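Hypothetical Thioesterase Protein SP_1851 (PDB 4XY5) probably hydrolyses acyl-CoA-type thioesters as a PaaI-like hotdog-fold thioesterase. Local coordinates at residues 50-59 against 116-124; 26-36 against 83-94. The protein carries 1 engineered substitution. All coordinates share one frame; numbering follows the deposited sequence.

Interaction 1: 50-59 against 116-124; sequences LFTLCAQISG and VCKATFTMF. Engineered in segment 50-59: Ala55 (natural residue Asp).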
loop_
_atom_site.group_PDB
_atom_site.type_symbol
_atom_site.label_atom_id
_atom_site.label_comp_id
_atom_site.label_asym_id
_atom_site.label_seq_id
_atom_site.Cartn_x
_atom_site.Cartn_y
_atom_site.Cartn_z
ATOM N N LEU A 50 -7.103 0.739 -14.826
ATOM C CA LEU A 50 -5.678 1.057 -14.761
ATOM C C LEU A 50 -4.935 0.031 -13.910
ATOM O O LEU A 50 -3.864 -0.413 -14.277
ATOM C CB LEU A 50 -5.454 2.465 -14.185
ATOM C CG LEU A 50 -5.990 3.621 -15.038
ATOM C CD1 LEU A 50 -5.831 4.932 -14.263
ATOM C CD2 LEU A 50 -5.219 3.661 -16.330
ATOM N N PHE A 51 -5.514 -0.348 -12.776
ATOM C CA PHE A 51 -4.881 -1.367 -11.938
ATOM C C PHE A 51 -4.751 -2.679 -12.691
ATOM O O PHE A 51 -3.726 -3.368 -12.609
ATOM C CB PHE A 51 -5.675 -1.592 -10.654
ATOM C CG PHE A 51 -5.074 -2.636 -9.744
ATOM C CD1 PHE A 51 -4.212 -2.273 -8.724
ATOM C CD2 PHE A 51 -5.381 -3.986 -9.914
ATOM C CE1 PHE A 51 -3.670 -3.234 -7.879
ATOM C CE2 PHE A 51 -4.848 -4.947 -9.093
ATOM C CZ PHE A 51 -3.981 -4.576 -8.060
ATOM N N THR A 52 -5.803 -3.054 -13.413
ATOM C CA THR A 52 -5.775 -4.334 -14.086
ATOM C C THR A 52 -4.692 -4.349 -15.178
ATOM O O THR A 52 -4.014 -5.358 -15.365
ATOM C CB THR A 52 -7.170 -4.681 -14.676
ATOM O OG1 THR A 52 -8.107 -4.837 -13.591
ATOM C CG2 THR A 52 -7.124 -5.984 -15.491
ATOM N N LEU A 53 -4.524 -3.234 -15.880
ATOM C CA LEU A 53 -3.406 -3.125 -16.823
ATOM C C LEU A 53 -2.091 -3.432 -16.099
ATOM O O LEU A 53 -1.284 -4.228 -16.579
ATOM C CB LEU A 53 -3.347 -1.735 -17.459
ATOM C CG LEU A 53 -4.530 -1.261 -18.309
ATOM C CD1 LEU A 53 -4.253 0.120 -18.889
ATOM C CD2 LEU A 53 -4.846 -2.246 -19.449
ATOM N N CYS A 54 -1.899 -2.839 -14.922
ATOM C CA CYS A 54 -0.653 -3.038 -14.180
ATOM C C CYS A 54 -0.485 -4.479 -13.693
ATOM O O CYS A 54 0.617 -5.044 -13.754
ATOM C CB CYS A 54 -0.574 -2.093 -12.976
ATOM S SG CYS A 54 -0.447 -0.374 -13.438
ATOM N N ALA A 55 -1.569 -5.071 -13.198
ATOM C CA ALA A 55 -1.494 -6.424 -12.645
ATOM C C ALA A 55 -1.191 -7.462 -13.712
ATOM O O ALA A 55 -0.435 -8.411 -13.480
ATOM C CB ALA A 55 -2.788 -6.785 -11.926
ATOM N N GLN A 56 -1.804 -7.300 -14.877
ATOM C CA GLN A 56 -1.521 -8.200 -15.983
ATOM C C GLN A 56 -0.043 -8.106 -16.389
ATOM O O GLN A 56 0.644 -9.125 -16.560
ATOM C CB GLN A 56 -2.432 -7.875 -17.156
ATOM C CG GLN A 56 -2.272 -8.801 -18.352
ATOM C CD GLN A 56 -2.760 -10.214 -18.083
ATOM O OE1 GLN A 56 -3.249 -10.532 -16.995
ATOM N NE2 GLN A 56 -2.622 -11.078 -19.081
ATOM N N ILE A 57 0.469 -6.884 -16.482
ATOM C CA ILE A 57 1.867 -6.704 -16.869
ATOM C C ILE A 57 2.792 -7.241 -15.768
ATOM O O ILE A 57 3.836 -7.819 -16.058
ATOM C CB ILE A 57 2.178 -5.213 -17.219
ATOM C CG1 ILE A 57 1.957 -4.971 -18.720
ATOM C CG2 ILE A 57 3.632 -4.847 -16.905
ATOM C CD1 ILE A 57 0.567 -5.370 -19.241
ATOM N N SER A 58 2.390 -7.119 -14.506
ATOM C CA SER A 58 3.184 -7.709 -13.426
ATOM C C SER A 58 3.268 -9.227 -13.585
ATOM O O SER A 58 4.322 -9.836 -13.366
ATOM C CB SER A 58 2.596 -7.357 -12.054
ATOM O OG SER A 58 3.378 -7.930 -11.005
ATOM N N GLY A 59 2.152 -9.837 -13.958
ATOM C CA GLY A 59 2.131 -11.274 -14.182
ATOM C C GLY A 59 3.032 -11.652 -15.346
ATOM O O GLY A 59 3.764 -12.641 -15.274
ATOM N N VAL A 116 0.692 8.506 -15.726
ATOM C CA VAL A 116 -0.710 8.275 -15.372
ATOM C C VAL A 116 -0.873 7.597 -13.997
ATOM O O VAL A 116 -1.643 8.067 -13.143
ATOM C CB VAL A 116 -1.402 7.436 -16.463
ATOM C CG1 VAL A 116 -2.848 7.131 -16.087
ATOM C CG2 VAL A 116 -1.357 8.188 -17.779
ATOM N N CYS A 117 -0.159 6.499 -13.772
ATOM C CA CYS A 117 -0.223 5.834 -12.467
ATOM C C CYS A 117 1.014 4.957 -12.274
ATOM O O CYS A 117 1.713 4.661 -13.237
ATOM C CB CYS A 117 -1.512 5.013 -12.332
ATOM S SG CYS A 117 -1.630 3.612 -13.479
ATOM N N LYS A 118 1.295 4.588 -11.022
ATOM C CA LYS A 118 2.463 3.782 -10.667
ATOM C C LYS A 118 2.016 2.757 -9.644
ATOM O O LYS A 118 1.270 3.089 -8.732
ATOM C CB LYS A 118 3.597 4.644 -10.081
ATOM C CG LYS A 118 3.874 5.940 -10.820
ATOM C CD LYS A 118 4.347 5.677 -12.228
ATOM C CE LYS A 118 4.204 6.915 -13.089
ATOM N NZ LYS A 118 4.240 6.595 -14.528
ATOM N N ALA A 119 2.449 1.508 -9.780
ATOM C CA ALA A 119 2.013 0.495 -8.828
ATOM C C ALA A 119 3.162 -0.413 -8.462
ATOM O O ALA A 119 4.114 -0.533 -9.216
ATOM C CB ALA A 119 0.857 -0.321 -9.401
ATOM N N THR A 120 3.076 -1.041 -7.294
ATOM C CA THR A 120 4.087 -1.999 -6.888
ATOM C C THR A 120 3.375 -3.266 -6.479
ATOM O O THR A 120 2.416 -3.225 -5.704
ATOM C CB THR A 120 4.951 -1.452 -5.732
ATOM O OG1 THR A 120 5.680 -0.317 -6.207
ATOM C CG2 THR A 120 5.929 -2.501 -5.237
ATOM N N PHE A 121 3.826 -4.384 -7.036
ATOM C CA PHE A 121 3.226 -5.681 -6.785
ATOM C C PHE A 121 4.146 -6.611 -6.022
ATOM O O PHE A 121 5.303 -6.759 -6.387
ATOM C CB PHE A 121 2.855 -6.333 -8.114
ATOM C CG PHE A 121 1.712 -5.677 -8.786
ATOM C CD1 PHE A 121 0.435 -6.194 -8.657
ATOM C CD2 PHE A 121 1.903 -4.534 -9.540
ATOM C CE1 PHE A 121 -0.638 -5.581 -9.282
ATOM C CE2 PHE A 121 0.828 -3.926 -10.160
ATOM C CZ PHE A 121 -0.429 -4.449 -10.018
ATOM N N THR A 122 3.613 -7.231 -4.968
ATOM C CA THR A 122 4.324 -8.251 -4.222
ATOM C C THR A 122 3.766 -9.598 -4.629
ATOM O O THR A 122 2.650 -9.956 -4.256
ATOM C CB THR A 122 4.186 -8.052 -2.698
ATOM O OG1 THR A 122 4.681 -6.755 -2.356
ATOM C CG2 THR A 122 4.998 -9.091 -1.953
ATOM N N MET A 123 4.546 -10.331 -5.413
ATOM C CA MET A 123 4.096 -11.600 -5.968
ATOM C C MET A 123 4.713 -12.766 -5.209
ATOM O O MET A 123 5.866 -12.709 -4.804
ATOM C CB MET A 123 4.455 -11.697 -7.456
ATOM C CG MET A 123 4.260 -10.413 -8.264
ATOM S SD MET A 123 2.558 -10.042 -8.768
ATOM C CE MET A 123 2.215 -11.371 -9.936
ATOM N N PHE A 124 3.929 -13.820 -5.024
ATOM C CA PHE A 124 4.406 -15.049 -4.404
ATOM C C PHE A 124 4.753 -16.048 -5.506
ATOM O O PHE A 124 3.897 -16.408 -6.313
ATOM C CB PHE A 124 3.342 -15.614 -3.459
ATOM C CG PHE A 124 3.779 -16.840 -2.704
ATOM C CD1 PHE A 124 4.649 -16.736 -1.632
ATOM C CD2 PHE A 124 3.304 -18.093 -3.057
ATOM C CE1 PHE A 124 5.047 -17.862 -0.932
ATOM C CE2 PHE A 124 3.697 -19.221 -2.360
ATOM C CZ PHE A 124 4.568 -19.108 -1.299
#
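With CG set anti to its carbonyl carbon (chi1 -71°), the ring of Phe121 rises from strand 116-124 into the flank of helix 50-59, where it meets four helix residues. Ser58 OG, swung anti to the backbone N, is carried down onto the strand, and Ser58 CB lies over one face of the Phe121 ring as a CH-pi contact, 4.0 Å from the ring centroid. At the rim of the same ring, near its plane, Cys54 CB touches Phe121 CE2 at 3.6 Å. CB of Ala55, an engineered residue in place of Asp, lies 3.6 Å from Phe121 CE1. Phe51 adds an oblique aromatic pair: its CZ reaches Phe121 CE1 at 3.7 Å, the planes inclined by 48°. Phe51 also stacks on Phe51 of the second subunit, so the contact runs on into the subunit interface.

Toward the start of the helix segment the packing passes to aliphatic and thiol groups. Cys54 SG and Cys117 SG stand 4.2 Å apart, too far for a disulfide, and the Leu50 and Val116 side chains cross at about a right angle, meeting through CD1 and CG1. Val116 and Cys117 form a classic beta bulge opposite Ile108. This is the central helix of a hotdog fold laid against its curved sheet, the two segments running 44° apart.

At the other end Ser58 OG lies 3.2 Å from Met123 SD, the methionine chain being folded back beside it. The buried hydroxyl has no hydrogen-bonding partner in the model, probably at some cost. Apolar, CH-pi and aromatic contacts, without hydrogen bonds, thus join helix to strand.

Interaction 2: 26-36 against 83-94; sequences GHVVVTTKVVN and KLDDVLTIKGEC
Val30 and Ile90 face each other as a hydrogen-bonded antiparallel pair: Ile90 N gives a nearly linear bond to Val30 O (2.8 Å, 167° at the hydrogen), and Val30 N returns one to Ile90 O. Val28 with Gly92 and Thr32 with Leu88 repeat this pair of reciprocal hydrogen bonds. On the face bearing these residues, Ile90 CD1 reaches past its direct partner to Thr32 CG2, 4.0 Å away. On the face of Val29 and Thr31, Val29 CG1 meets Thr89 CG2 at 3.7 Å; Thr89 CG2 stands anti to its backbone N (chi1 -59° for OG1), which turns the methyl to the valine. His27 and Glu93 lie side by side, CD2 of the histidine 3.7 Å from CB of the glutamate, while His27 ND1 bonds to Asp25 O.

These strands are neighbours in the antiparallel sheet of the hotdog fold, and the face of Val28, Val30 and Ile90 is the one that wraps the central helix: Val28 packs on Val61, and both Val30 and Ile90 on Ile57.

Beyond the strands the pairing continues into a type II turn from Lys83 to Asp86. Val34 N bonds to Asp86 O at 2.9 Å, and Asp85 N approaches Val34 O from above the carbonyl plane. Val34 CG2 also presses on Leu88 CD1 at 3.6 Å, and Leu84 CD1 lies against the backbone of Val35. Within the turn Lys83 N bonds to Asp86 OD2 at 2.8 Å, met from above the carboxylate plane. Further out, Asp86 OD1 is held in turn by Gln111 NE2, and Asn17 O takes a hydrogen bond from Thr32 OG1.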
loop_
_atom_site.group_PDB
_atom_site.type_symbol
_atom_site.label_atom_id
_atom_site.label_comp_id
_atom_site.label_asym_id
_atom_site.label_seq_id
_atom_site.Cartn_x
_atom_site.Cartn_y
_atom_site.Cartn_z
ATOM N N GLY A 26 12.466 -10.195 -17.096
ATOM C CA GLY A 26 11.929 -9.391 -16.014
ATOM C C GLY A 26 11.536 -7.984 -16.413
ATOM O O GLY A 26 11.302 -7.143 -15.557
ATOM N N HIS A 27 11.446 -7.734 -17.712
ATOM C CA HIS A 27 11.097 -6.412 -18.215
ATOM C C HIS A 27 10.054 -6.554 -19.300
ATOM O O HIS A 27 10.248 -7.296 -20.256
ATOM C CB HIS A 27 12.328 -5.693 -18.761
ATOM C CG HIS A 27 13.359 -5.408 -17.718
ATOM N ND1 HIS A 27 14.185 -6.385 -17.204
ATOM C CD2 HIS A 27 13.678 -4.265 -17.068
ATOM C CE1 HIS A 27 14.979 -5.853 -16.294
ATOM N NE2 HIS A 27 14.692 -4.568 -16.191
ATOM N N VAL A 28 8.948 -5.835 -19.137
ATOM C CA VAL A 28 7.800 -5.966 -20.013
ATOM C C VAL A 28 7.308 -4.583 -20.401
ATOM O O VAL A 28 7.271 -3.685 -19.569
ATOM C CB VAL A 28 6.665 -6.757 -19.317
ATOM C CG1 VAL A 28 5.364 -6.656 -20.111
ATOM C CG2 VAL A 28 7.080 -8.211 -19.108
ATOM N N VAL A 29 6.971 -4.403 -21.672
ATOM C CA VAL A 29 6.314 -3.185 -22.141
ATOM C C VAL A 29 5.114 -3.569 -23.015
ATOM O O VAL A 29 5.267 -4.287 -24.006
ATOM C CB VAL A 29 7.266 -2.289 -22.961
ATOM C CG1 VAL A 29 6.517 -1.086 -23.520
ATOM C CG2 VAL A 29 8.453 -1.844 -22.113
ATOM N N VAL A 30 3.929 -3.082 -22.641
ATOM C CA VAL A 30 2.690 -3.364 -23.376
ATOM C C VAL A 30 1.964 -2.051 -23.615
ATOM O O VAL A 30 1.916 -1.211 -22.720
ATOM C CB VAL A 30 1.770 -4.337 -22.601
ATOM C CG1 VAL A 30 0.425 -4.518 -23.316
ATOM C CG2 VAL A 30 2.463 -5.679 -22.386
ATOM N N THR A 31 1.402 -1.868 -24.812
ATOM C CA THR A 31 0.615 -0.673 -25.084
ATOM C C THR A 31 -0.863 -1.036 -25.277
ATOM O O THR A 31 -1.197 -2.172 -25.617
ATOM C CB THR A 31 1.131 0.094 -26.314
ATOM O OG1 THR A 31 0.990 -0.718 -27.484
ATOM C CG2 THR A 31 2.596 0.482 -26.120
ATOM N N THR A 32 -1.743 -0.078 -25.015
ATOM C CA THR A 32 -3.175 -0.319 -25.145
ATOM C C THR A 32 -3.886 1.010 -25.328
ATOM O O THR A 32 -3.422 2.044 -24.844
ATOM C CB THR A 32 -3.756 -1.071 -23.914
ATOM O OG1 THR A 32 -5.108 -1.456 -24.185
ATOM C CG2 THR A 32 -3.726 -0.209 -22.650
ATOM N N LYS A 33 -5.007 0.989 -26.043
ATOM C CA LYS A 33 -5.763 2.210 -26.276
ATOM C C LYS A 33 -6.990 2.251 -25.389
ATOM O O LYS A 33 -7.747 1.284 -25.348
ATOM C CB LYS A 33 -6.201 2.327 -27.741
ATOM C CG LYS A 33 -6.742 3.719 -28.063
ATOM C CD LYS A 33 -7.166 3.842 -29.514
ATOM C CE LYS A 33 -8.338 2.944 -29.813
ATOM N NZ LYS A 33 -8.823 3.142 -31.204
ATOM N N VAL A 34 -7.178 3.375 -24.699
ATOM C CA VAL A 34 -8.326 3.569 -23.816
ATOM C C VAL A 34 -9.603 3.651 -24.656
ATOM O O VAL A 34 -9.675 4.412 -25.623
ATOM C CB VAL A 34 -8.167 4.837 -22.958
ATOM C CG1 VAL A 34 -9.328 4.994 -21.991
ATOM C CG2 VAL A 34 -6.848 4.795 -22.186
ATOM N N VAL A 35 -10.596 2.842 -24.300
ATOM C CA VAL A 35 -11.850 2.797 -25.043
ATOM C C VAL A 35 -13.010 3.002 -24.072
ATOM O O VAL A 35 -12.789 3.201 -22.865
ATOM C CB VAL A 35 -12.005 1.468 -25.825
ATOM C CG1 VAL A 35 -11.016 1.427 -26.986
ATOM C CG2 VAL A 35 -11.801 0.264 -24.915
ATOM N N ASN A 36 -14.241 2.986 -24.568
ATOM C CA ASN A 36 -15.369 3.309 -23.693
ATOM C C ASN A 36 -15.497 2.365 -22.505
ATOM O O ASN A 36 -15.875 2.785 -21.414
ATOM C CB ASN A 36 -16.697 3.311 -24.473
ATOM C CG ASN A 36 -17.859 3.839 -23.635
ATOM O OD1 ASN A 36 -17.942 5.039 -23.361
ATOM N ND2 ASN A 36 -18.752 2.953 -23.221
ATOM N N LYS A 83 -7.605 9.218 -20.517
ATOM C CA LYS A 83 -8.781 9.683 -21.259
ATOM C C LYS A 83 -9.078 8.795 -22.462
ATOM O O LYS A 83 -8.199 8.090 -22.945
ATOM C CB LYS A 83 -8.580 11.125 -21.733
ATOM C CG LYS A 83 -8.086 12.085 -20.663
ATOM C CD LYS A 83 -9.147 12.387 -19.616
ATOM C CE LYS A 83 -10.412 12.942 -20.249
ATOM N NZ LYS A 83 -11.482 13.193 -19.237
ATOM N N LEU A 84 -10.316 8.838 -22.948
ATOM C CA LEU A 84 -10.670 8.120 -24.167
ATOM C C LEU A 84 -9.654 8.400 -25.284
ATOM O O LEU A 84 -9.253 9.543 -25.482
ATOM C CB LEU A 84 -12.085 8.502 -24.618
ATOM C CG LEU A 84 -12.621 7.731 -25.830
ATOM C CD1 LEU A 84 -12.799 6.255 -25.493
ATOM C CD2 LEU A 84 -13.919 8.337 -26.342
ATOM N N ASP A 85 -9.213 7.330 -25.945
ATOM C CA ASP A 85 -8.286 7.354 -27.082
ATOM C C ASP A 85 -6.817 7.588 -26.695
ATOM O O ASP A 85 -5.951 7.572 -27.572
ATOM C CB ASP A 85 -8.720 8.398 -28.132
ATOM C CG ASP A 85 -9.961 7.963 -28.926
ATOM O OD1 ASP A 85 -10.866 8.801 -29.126
ATOM O OD2 ASP A 85 -10.028 6.797 -29.370
ATOM N N ASP A 86 -6.526 7.786 -25.406
ATOM C CA ASP A 86 -5.132 7.775 -24.958
ATOM C C ASP A 86 -4.504 6.454 -25.358
ATOM O O ASP A 86 -5.162 5.419 -25.328
ATOM C CB ASP A 86 -5.002 7.942 -23.435
ATOM C CG ASP A 86 -5.119 9.381 -22.971
ATOM O OD1 ASP A 86 -5.173 10.299 -23.821
ATOM O OD2 ASP A 86 -5.144 9.590 -21.734
ATOM N N VAL A 87 -3.230 6.482 -25.735
ATOM C CA VAL A 87 -2.467 5.253 -25.835
ATOM C C VAL A 87 -1.623 5.172 -24.571
ATOM O O VAL A 87 -0.852 6.088 -24.277
ATOM C CB VAL A 87 -1.584 5.212 -27.087
ATOM C CG1 VAL A 87 -0.696 3.959 -27.080
ATOM C CG2 VAL A 87 -2.459 5.255 -28.323
ATOM N N LEU A 88 -1.825 4.104 -23.806
ATOM C CA LEU A 88 -1.120 3.916 -22.545
ATOM C C LEU A 88 0.010 2.928 -22.719
ATOM O O LEU A 88 -0.186 1.831 -23.244
ATOM C CB LEU A 88 -2.083 3.422 -21.461
ATOM C CG LEU A 88 -3.282 4.320 -21.198
ATOM C CD1 LEU A 88 -4.127 3.780 -20.037
ATOM C CD2 LEU A 88 -2.818 5.737 -20.930
ATOM N N THR A 89 1.196 3.318 -22.271
ATOM C CA THR A 89 2.337 2.421 -22.266
ATOM C C THR A 89 2.554 1.933 -20.843
ATOM O O THR A 89 2.786 2.725 -19.951
ATOM C CB THR A 89 3.600 3.110 -22.783
ATOM O OG1 THR A 89 3.359 3.576 -24.118
ATOM C CG2 THR A 89 4.772 2.129 -22.799
ATOM N N ILE A 90 2.475 0.620 -20.676
ATOM C CA ILE A 90 2.555 -0.043 -19.384
ATOM C C ILE A 90 3.900 -0.733 -19.312
ATOM O O ILE A 90 4.150 -1.686 -20.047
ATOM C CB ILE A 90 1.433 -1.092 -19.213
ATOM C CG1 ILE A 90 0.116 -0.553 -19.765
ATOM C CG2 ILE A 90 1.312 -1.540 -17.728
ATOM C CD1 ILE A 90 -0.775 -1.651 -20.368
ATOM N N LYS A 91 4.767 -0.238 -18.441
ATOM C CA LYS A 91 6.112 -0.788 -18.303
ATOM C C LYS A 91 6.263 -1.426 -16.945
ATOM O O LYS A 91 6.119 -0.748 -15.935
ATOM C CB LYS A 91 7.165 0.309 -18.468
ATOM C CG LYS A 91 7.078 1.061 -19.789
ATOM C CD LYS A 91 8.224 2.067 -19.914
ATOM C CE LYS A 91 8.322 2.616 -21.333
ATOM N NZ LYS A 91 9.551 3.450 -21.497
ATOM N N GLY A 92 6.573 -2.718 -16.923
ATOM C CA GLY A 92 6.782 -3.408 -15.664
ATOM C C GLY A 92 8.192 -3.964 -15.590
ATOM O O GLY A 92 8.774 -4.364 -16.611
ATOM N N GLU A 93 8.748 -3.984 -14.389
ATOM C CA GLU A 93 10.041 -4.612 -14.204
ATOM C C GLU A 93 10.148 -5.219 -12.819
ATOM O O GLU A 93 9.527 -4.742 -11.872
ATOM C CB GLU A 93 11.164 -3.613 -14.433
ATOM C CG GLU A 93 11.375 -2.646 -13.293
ATOM C CD GLU A 93 12.594 -1.771 -13.499
ATOM O OE1 GLU A 93 12.534 -0.867 -14.357
ATOM O OE2 GLU A 93 13.613 -1.989 -12.809
ATOM N N CYS A 94 10.925 -6.289 -12.707
ATOM C CA CYS A 94 11.180 -6.888 -11.414
ATOM C C CYS A 94 12.279 -6.114 -10.722
ATOM O O CYS A 94 13.413 -6.086 -11.198
ATOM C CB CYS A 94 11.580 -8.351 -11.554
ATOM S SG CYS A 94 11.745 -9.183 -9.973
#

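In the fold
After strands 12-14 and 19-24, the chain forms strand 27-33, then enters helix 47-64 before returning through the strand 68-78 to strand 87-97. There interaction 2 closes a loop of 46 residues that contains the whole helix. Interaction 1 opens inside that loop, at 50-59, and closes beyond it, at 116-124 on strand 115-127, so the two contacts cross rather than nest. Interaction 2 joins neighbouring strands of the sheet, and interaction 1 fixes the helix to a strand farther across the same sheet. They meet along the helix, where Leu53 packs on Thr32 and Ile57 on Gly92, tying the helix to both regions of the sheet.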